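PDB 3QOO: fluoroacetyl-CoA-specific thioesterase-like domain-containing protein, which is of unknown function but adopts a hot-dog fold related to fluoroacetyl-CoA-specific thioesterases, so it may act on or bind acyl-CoA compounds. Local coordinates for residues Gly63-Gly68 and Val122-Leu127; Arg17-Val22 and Gly82-Phe87. One frame throughout, in Å; residues are numbered along the deposited sequence.

Contact 1: residues Gly63-Gly68 and Val122-Leu127; sequences GFVSVG and VSTDLL
Val122 CG2 touches two valines of the neighbouring strand, 3.7 Å from Val65 CG2 and 3.7 Å from Val67 CG2. With CG1 anti to the carbonyl carbon (chi1 -55°), CG2 falls between the backbone N and that carbon, on the side where both partners lie. The cluster widens at each end: Thr124 offers its methyl CG2 to Val65 CG1 at 3.6 Å, the two side chains meeting at about a right angle, and Leu127, one helical turn further on, brings CD2 to Val67 CG2. On the other face of the sheet the Phe64 ring lies beside the backbone of Val122 and Ser123, its CE1 4.1 Å from Ser123 CB. Val65 and Val122 form an antiparallel hydrogen-bonded pair whose two bonds are nearly straight, the shorter from Val122 N to Val65 O at 2.8 Å. At the polar edge Gly63 O takes Thr124 N at 2.9 Å, the donor tilted 32° from the carbonyl plane, as well as a water that accepts from Asp125 N. Ser123 is the N-cap: its OG accepts from Leu126 N at 3.2 Å. The strand thus turns directly into a helix whose first turn is tied to Gly63, just ahead of the adjoining strand. Strand 64-75, outermost within this chain in the hot-dog sheet, pairs here with strand 110-123 where helix 124-134 begins, while Ala34 and Leu35 of the second subunit pack on Val65, Val67 and Leu127.

Contact 2: residues Arg17-Val22 and Gly82-Phe87; sequences RMVKKV and GDDVTF
Lys21 NZ is gripped by the carboxylate of Asp84 and by a water. The salt bridge runs from Lys21 NZ to Asp84 OD2 at 2.8 Å, using the syn lone pair, with a weak bond from Lys21 NZ to Asp84 OD1; the water passes the link on to Gly82 O. The lysine end comes across to the neighbouring strand because its chain bends at the last two torsions (chi3 -61°, chi4 -84°). On the same face Val19 lays CG1 against Asp84 CB and CG2 against Thr86 OG1, and Arg17 carries one guanidinium face over Thr86 CG2, while its NE bonds to Thr88. Beneath these side chains strands 15-21 and 84-95 pair antiparallel, at the edge of the curved sheet that wraps the long helix 41-56 in a hot-dog fold. Met18 with Phe87 and Lys20 with Val85 are the hydrogen-bonded pairs; Phe87 N reaches Met18 O at 2.8 Å, and Val85 N reaches Lys20 O equally closely. Their side chains take the helix-facing side, where Met18, a selenomethionine, and Phe87 both meet Leu51. Lys20 runs alongside the Phe87 ring, its CB 3.8 Å from Phe87 CE2, before its amino group forms a salt bridge with Asp26. Beyond the paired strands Val22 N bonds to Asp83 O at 2.9 Å and Gly82 N to Val22 O, while Val22 CG2 packs on Val85 CG2 at 3.8 Å.

How the contacts relate
The two contacts lie on opposite sides of the chain's centre, with their own centres about 29 Å apart and their nearest atoms about 14 Å apart. Both belong to one five-stranded antiparallel sheet, ordered 15-21, 84-95, 98-107, 110-123, 64-75: contact 2 joins the first two strands and contact 1 the last two. Along the chain their segments alternate, 17-22, 63-68, 82-87, then 122-127, so each strand outermost within this chain is fastened to a partner that comes much later. Between the first two segments runs helix 41-56, the long helix of the hot-dog fold. Residues from both contacts touch the second subunit, more of them in contact 1.

Contact 1: residues Gly63-Gly68 and Val122-Leu127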
ATOM      1  N   GLY A  63       7.190 -21.203  15.339  1.00 12.90           N
ATOM      2  CA  GLY A  63       8.426 -20.859  14.650  1.00 13.40           C
ATOM      3  C   GLY A  63       8.255 -20.331  13.256  1.00 13.07           C
ATOM      4  O   GLY A  63       9.265 -20.011  12.620  1.00 14.59           O
ATOM      5  N   PHE A  64       7.020 -20.270  12.768  1.00 12.62           N
ATOM      6  CA  PHE A  64       6.751 -19.803  11.420  1.00 12.28           C
ATOM      7  C   PHE A  64       5.756 -18.642  11.462  1.00 12.11           C
ATOM      8  O   PHE A  64       4.844 -18.618  12.281  1.00 13.84           O
ATOM      9  CB  PHE A  64       6.222 -20.952  10.545  1.00 11.90           C
ATOM     10  CG  PHE A  64       7.253 -22.012  10.299  1.00 13.62           C
ATOM     11  CD1 PHE A  64       8.103 -21.965   9.201  1.00 15.28           C
ATOM     12  CD2 PHE A  64       7.449 -23.010  11.209  1.00 16.02           C
ATOM     13  CE1 PHE A  64       9.078 -22.931   9.020  1.00 17.41           C
ATOM     14  CE2 PHE A  64       8.435 -23.954  11.022  1.00 19.20           C
ATOM     15  CZ  PHE A  64       9.235 -23.925   9.947  1.00 19.42           C
ATOM     16  N   VAL A  65       5.939 -17.692  10.547  1.00 12.50           N
ATOM     17  CA  VAL A  65       5.055 -16.541  10.358  1.00 12.91           C
ATOM     18  C   VAL A  65       4.944 -16.269   8.865  1.00 11.63           C
ATOM     19  O   VAL A  65       5.685 -16.829   8.057  1.00 12.37           O
ATOM     20  CB  VAL A  65       5.568 -15.275  11.107  1.00 14.64           C
ATOM     21  CG1 VAL A  65       5.583 -15.508  12.681  1.00 16.88           C
ATOM     22  CG2 VAL A  65       6.914 -14.860  10.557  1.00 14.77           C
ATOM     23  N   SER A  66       4.050 -15.355   8.475  1.00 11.59           N
ATOM     24  CA  SER A  66       3.958 -14.934   7.074  1.00 12.05           C
ATOM     25  C   SER A  66       4.546 -13.534   6.891  1.00 12.02           C
ATOM     26  O   SER A  66       4.544 -12.729   7.817  1.00 13.13           O
ATOM     27  CB  SER A  66       2.511 -14.963   6.547  1.00 11.63           C
ATOM     28  OG  SER A  66       1.702 -13.980   7.118  1.00 11.66           O
ATOM     29  N   VAL A  67       5.035 -13.271   5.683  1.00 11.71           N
ATOM     30  CA  VAL A  67       5.597 -11.965   5.345  1.00 11.53           C
ATOM     31  C   VAL A  67       5.023 -11.544   4.010  1.00 11.23           C
ATOM     32  O   VAL A  67       4.917 -12.327   3.117  1.00 11.32           O
ATOM     33  CB  VAL A  67       7.132 -12.041   5.283  1.00 12.80           C
ATOM     34  CG1 VAL A  67       7.694 -10.722   4.896  1.00 16.28           C
ATOM     35  CG2 VAL A  67       7.746 -12.446   6.631  1.00 14.95           C
ATOM     36  N   GLY A  68       4.687 -10.273   3.870  1.00 11.24           N
ATOM     37  CA  GLY A  68       4.165  -9.753   2.642  1.00 11.43           C
ATOM     38  C   GLY A  68       5.234  -9.647   1.568  1.00 11.00           C
ATOM     39  O   GLY A  68       6.317  -9.070   1.827  1.00 12.57           O
ATOM     40  N   VAL A 122       7.595 -18.063   6.353  1.00 11.54           N
ATOM     41  CA  VAL A 122       9.005 -18.062   6.673  1.00 12.76           C
ATOM     42  C   VAL A 122       9.195 -18.609   8.084  1.00 11.27           C
ATOM     43  O   VAL A 122       8.310 -18.496   8.919  1.00 12.75           O
ATOM     44  CB  VAL A 122       9.612 -16.602   6.580  1.00 13.09           C
ATOM     45  CG1 VAL A 122       9.380 -15.929   5.219  1.00 15.46           C
ATOM     46  CG2 VAL A 122       9.085 -15.691   7.691  1.00 14.96           C
ATOM     47  N   SER A 123      10.390 -19.144   8.326  1.00 12.07           N
ATOM     48  CA  SER A 123      10.896 -19.407   9.652  1.00 13.18           C
ATOM     49  C   SER A 123      11.327 -18.095  10.298  1.00 13.19           C
ATOM     50  O   SER A 123      12.084 -17.331   9.696  1.00 13.70           O
ATOM     51  CB  SER A 123      12.129 -20.295   9.544  1.00 14.76           C
ATOM     52  OG  SER A 123      12.920 -20.226  10.705  1.00 16.57           O
ATOM     53  N   THR A 124      10.845 -17.813  11.496  1.00 13.54           N
ATOM     54  CA  THR A 124      11.213 -16.588  12.210  1.00 14.70           C
ATOM     55  C   THR A 124      12.735 -16.581  12.433  1.00 15.01           C
ATOM     56  O   THR A 124      13.371 -15.538  12.347  1.00 15.02           O
ATOM     57  CB  THR A 124      10.454 -16.423  13.540  1.00 16.92           C
ATOM     58  OG1 THR A 124      10.821 -17.479  14.395  1.00 21.09           O
ATOM     59  CG2 THR A 124       8.970 -16.456  13.288  1.00 18.63           C
ATOM     60  N   ASP A 125      13.318 -17.747  12.741  1.00 14.05           N
ATOM     61  CA  ASP A 125      14.778 -17.794  12.928  1.00 15.20           C
ATOM     62  C   ASP A 125      15.546 -17.406  11.669  1.00 13.84           C
ATOM     63  O   ASP A 125      16.477 -16.609  11.704  1.00 15.63           O
ATOM     64  CB  ASP A 125      15.213 -19.195  13.412  1.00 16.09           C
ATOM     65  CG  ASP A 125      14.798 -19.493  14.871  1.00 21.93           C
ATOM     66  OD1 ASP A 125      14.400 -18.568  15.633  1.00 28.74           O
ATOM     67  OD2 ASP A 125      14.873 -20.673  15.265  1.00 28.46           O
ATOM     68  N   LEU A 126      15.125 -17.978  10.539  1.00 13.68           N
ATOM     69  CA  LEU A 126      15.792 -17.671   9.295  1.00 13.64           C
ATOM     70  C   LEU A 126      15.560 -16.227   8.874  1.00 12.20           C
ATOM     71  O   LEU A 126      16.471 -15.605   8.321  1.00 13.39           O
ATOM     72  CB  LEU A 126      15.391 -18.657   8.206  1.00 13.93           C
ATOM     73  CG  LEU A 126      15.784 -20.108   8.419  1.00 16.18           C
ATOM     74  CD1 LEU A 126      15.337 -20.970   7.225  1.00 17.91           C
ATOM     75  CD2 LEU A 126      17.274 -20.281   8.717  1.00 18.18           C
ATOM     76  N   LEU A 127      14.384 -15.683   9.155  1.00 11.67           N
ATOM     77  CA  LEU A 127      14.090 -14.280   8.865  1.00 11.12           C
ATOM     78  C   LEU A 127      15.043 -13.368   9.659  1.00 11.57           C
ATOM     79  O   LEU A 127      15.633 -12.437   9.117  1.00 12.35           O
ATOM     80  CB  LEU A 127      12.635 -13.953   9.233  1.00 12.45           C
ATOM     81  CG  LEU A 127      12.196 -12.510   9.088  1.00 14.62           C
ATOM     82  CD1 LEU A 127      12.354 -12.014   7.667  1.00 17.31           C
ATOM     83  CD2 LEU A 127      10.760 -12.326   9.558  1.00 17.85           C
TER
HETATM   84  O   HOH W   1      11.813 -20.223  13.620  1.00 23.58           O

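Contact 2: residues Arg17-Val22 and Gly82-Phe87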
ATOM      1  N   ARG A  17     -13.260 -11.045   7.915  1.00 11.73           N
ATOM      2  CA  ARG A  17     -13.765  -9.706   7.728  1.00 12.65           C
ATOM      3  C   ARG A  17     -13.458  -8.866   8.906  1.00 13.77           C
ATOM      4  O   ARG A  17     -13.409  -9.364  10.031  1.00 15.76           O
ATOM      5  CB  ARG A  17     -15.259  -9.725   7.552  1.00 14.98           C
ATOM      6  CG  ARG A  17     -15.739 -10.037   6.236  1.00 18.20           C
ATOM      7  CD  ARG A  17     -17.218  -9.802   6.141  1.00 21.06           C
ATOM      8  NE  ARG A  17     -17.627  -9.780   4.784  1.00 21.70           N
ATOM      9  CZ  ARG A  17     -18.861  -9.608   4.366  1.00 25.26           C
ATOM     10  NH1 ARG A  17     -19.858  -9.516   5.238  1.00 27.57           N
ATOM     11  NH2 ARG A  17     -19.092  -9.581   3.056  1.00 29.62           N
HETATM   12  N   MSE A  18     -13.344  -7.566   8.677  1.00 14.02           N
HETATM   13  CA  MSE A  18     -13.436  -6.598   9.756  1.00 15.78           C
HETATM   14  C   MSE A  18     -13.991  -5.293   9.250  1.00 15.47           C
HETATM   15  O   MSE A  18     -13.937  -5.012   8.061  1.00 15.38           O
HETATM   16  CB  MSE A  18     -12.081  -6.397  10.424  1.00 17.36           C
HETATM   17  CG  MSE A  18     -11.072  -5.768   9.542  1.00 17.76           C
HETATM   18 SE   MSE A  18      -9.324  -5.438  10.360  0.54 19.85          SE
HETATM   19  CE  MSE A  18      -9.824  -3.965  11.397  1.00 22.68           C
ATOM     20  N   VAL A  19     -14.474  -4.494  10.182  1.00 15.73           N
ATOM     21  CA  VAL A  19     -15.016  -3.182   9.916  1.00 17.02           C
ATOM     22  C   VAL A  19     -14.059  -2.146  10.470  1.00 17.93           C
ATOM     23  O   VAL A  19     -13.609  -2.225  11.614  1.00 21.01           O
ATOM     24  CB  VAL A  19     -16.432  -2.965  10.491  1.00 17.14           C
ATOM     25  CG1 VAL A  19     -16.992  -1.608  10.070  1.00 19.39           C
ATOM     26  CG2 VAL A  19     -17.334  -4.116  10.089  1.00 19.66           C
ATOM     27  N   LYS A  20     -13.711  -1.198   9.611  1.00 16.92           N
ATOM     28  CA  LYS A  20     -12.740  -0.189   9.922  1.00 17.62           C
ATOM     29  C   LYS A  20     -13.421   1.166   9.796  1.00 15.03           C
ATOM     30  O   LYS A  20     -13.927   1.472   8.716  1.00 14.84           O
ATOM     31  CB  LYS A  20     -11.600  -0.343   8.899  1.00 19.34           C
ATOM     32  CG  LYS A  20     -10.632   0.735   8.795  1.00 22.97           C
ATOM     33  CD  LYS A  20      -9.743   0.859   9.973  1.00 26.15           C
ATOM     34  CE  LYS A  20      -8.788   2.015   9.738  1.00 27.79           C
ATOM     35  NZ  LYS A  20      -7.888   2.282  10.905  1.00 29.70           N
ATOM     36  N   LYS A  21     -13.390   1.986  10.847  1.00 13.93           N
ATOM     37  CA  LYS A  21     -13.906   3.352  10.774  1.00 14.94           C
ATOM     38  C   LYS A  21     -12.816   4.273  10.215  1.00 13.34           C
ATOM     39  O   LYS A  21     -11.655   4.244  10.649  1.00 16.45           O
ATOM     40  CB  LYS A  21     -14.365   3.888  12.141  1.00 16.59           C
ATOM     41  CG  LYS A  21     -15.284   5.106  11.958  1.00 19.95           C
ATOM     42  CD  LYS A  21     -15.967   5.543  13.180  1.00 21.33           C
ATOM     43  CE  LYS A  21     -16.829   4.478  13.712  1.00 18.80           C
ATOM     44  NZ  LYS A  21     -18.172   4.417  13.093  1.00 18.24           N
ATOM     45  N   VAL A  22     -13.175   5.101   9.257  1.00 11.67           N
ATOM     46  CA  VAL A  22     -12.180   5.992   8.649  1.00 10.63           C
ATOM     47  C   VAL A  22     -11.917   7.148   9.600  1.00 10.43           C
ATOM     48  O   VAL A  22     -12.811   7.943   9.905  1.00 11.41           O
ATOM     49  CB  VAL A  22     -12.603   6.484   7.261  1.00 10.24           C
ATOM     50  CG1 VAL A  22     -11.542   7.410   6.681  1.00 11.02           C
ATOM     51  CG2 VAL A  22     -12.923   5.319   6.326  1.00 10.95           C
ATOM     52  N   GLY A  82     -15.279   9.049   8.895  1.00 12.48           N
ATOM     53  CA  GLY A  82     -16.484   8.655   9.641  1.00 13.30           C
ATOM     54  C   GLY A  82     -17.231   7.499   8.994  1.00 12.74           C
ATOM     55  O   GLY A  82     -18.163   6.949   9.596  1.00 15.34           O
ATOM     56  N   ASP A  83     -16.849   7.124   7.778  1.00 12.84           N
ATOM     57  CA  ASP A  83     -17.407   5.940   7.123  1.00 12.64           C
ATOM     58  C   ASP A  83     -16.946   4.694   7.824  1.00 12.60           C
ATOM     59  O   ASP A  83     -15.888   4.683   8.404  1.00 13.27           O
ATOM     60  CB  ASP A  83     -16.873   5.902   5.701  1.00 13.00           C
ATOM     61  CG  ASP A  83     -17.635   4.998   4.758  1.00 13.90           C
ATOM     62  OD1 ASP A  83     -18.781   4.574   5.042  1.00 14.76           O
ATOM     63  OD2 ASP A  83     -17.089   4.776   3.644  1.00 14.37           O
ATOM     64  N   ASP A  84     -17.780   3.661   7.797  1.00 12.93           N
ATOM     65  CA  ASP A  84     -17.399   2.322   8.238  1.00 12.50           C
ATOM     66  C   ASP A  84     -17.226   1.469   7.024  1.00 11.96           C
ATOM     67  O   ASP A  84     -18.167   1.243   6.255  1.00 13.70           O
ATOM     68  CB  ASP A  84     -18.429   1.739   9.185  1.00 14.01           C
ATOM     69  CG  ASP A  84     -18.321   2.367  10.520  1.00 15.59           C
ATOM     70  OD1 ASP A  84     -17.262   2.209  11.144  1.00 19.31           O
ATOM     71  OD2 ASP A  84     -19.273   3.012  10.941  1.00 20.14           O
ATOM     72  N   VAL A  85     -16.013   1.000   6.835  1.00 11.14           N
ATOM     73  CA  VAL A  85     -15.623   0.188   5.692  1.00 11.71           C
ATOM     74  C   VAL A  85     -15.424  -1.265   6.098  1.00 11.75           C
ATOM     75  O   VAL A  85     -14.609  -1.555   6.972  1.00 12.59           O
ATOM     76  CB  VAL A  85     -14.327   0.743   5.028  1.00 11.58           C
ATOM     77  CG1 VAL A  85     -13.982  -0.055   3.807  1.00 12.52           C
ATOM     78  CG2 VAL A  85     -14.502   2.221   4.678  1.00 12.27           C
ATOM     79  N   THR A  86     -16.205  -2.146   5.477  1.00 11.60           N
ATOM     80  CA  THR A  86     -16.071  -3.581   5.717  1.00 11.91           C
ATOM     81  C   THR A  86     -15.050  -4.155   4.731  1.00 10.65           C
ATOM     82  O   THR A  86     -15.237  -4.075   3.519  1.00 11.28           O
ATOM     83  CB  THR A  86     -17.413  -4.291   5.576  1.00 12.65           C
ATOM     84  OG1 THR A  86     -18.306  -3.715   6.519  1.00 15.89           O
ATOM     85  CG2 THR A  86     -17.309  -5.786   5.783  1.00 14.82           C
ATOM     86  N   PHE A  87     -13.986  -4.735   5.269  1.00 10.10           N
ATOM     87  CA  PHE A  87     -12.965  -5.421   4.500  1.00  9.53           C
ATOM     88  C   PHE A  87     -13.190  -6.907   4.556  1.00  9.27           C
ATOM     89  O   PHE A  87     -13.396  -7.468   5.646  1.00 10.27           O
ATOM     90  CB  PHE A  87     -11.578  -5.124   5.053  1.00  9.87           C
ATOM     91  CG  PHE A  87     -11.063  -3.747   4.802  1.00 10.17           C
ATOM     92  CD1 PHE A  87     -10.021  -3.547   3.915  1.00 10.47           C
ATOM     93  CD2 PHE A  87     -11.569  -2.658   5.485  1.00 11.64           C
ATOM     94  CE1 PHE A  87      -9.483  -2.276   3.718  1.00 11.64           C
ATOM     95  CE2 PHE A  87     -11.041  -1.384   5.237  1.00 12.91           C
ATOM     96  CZ  PHE A  87     -10.011  -1.196   4.363  1.00 12.07           C
TER
HETATM   97  O   HOH W   2     -18.914   6.818  12.127  1.00 30.10           O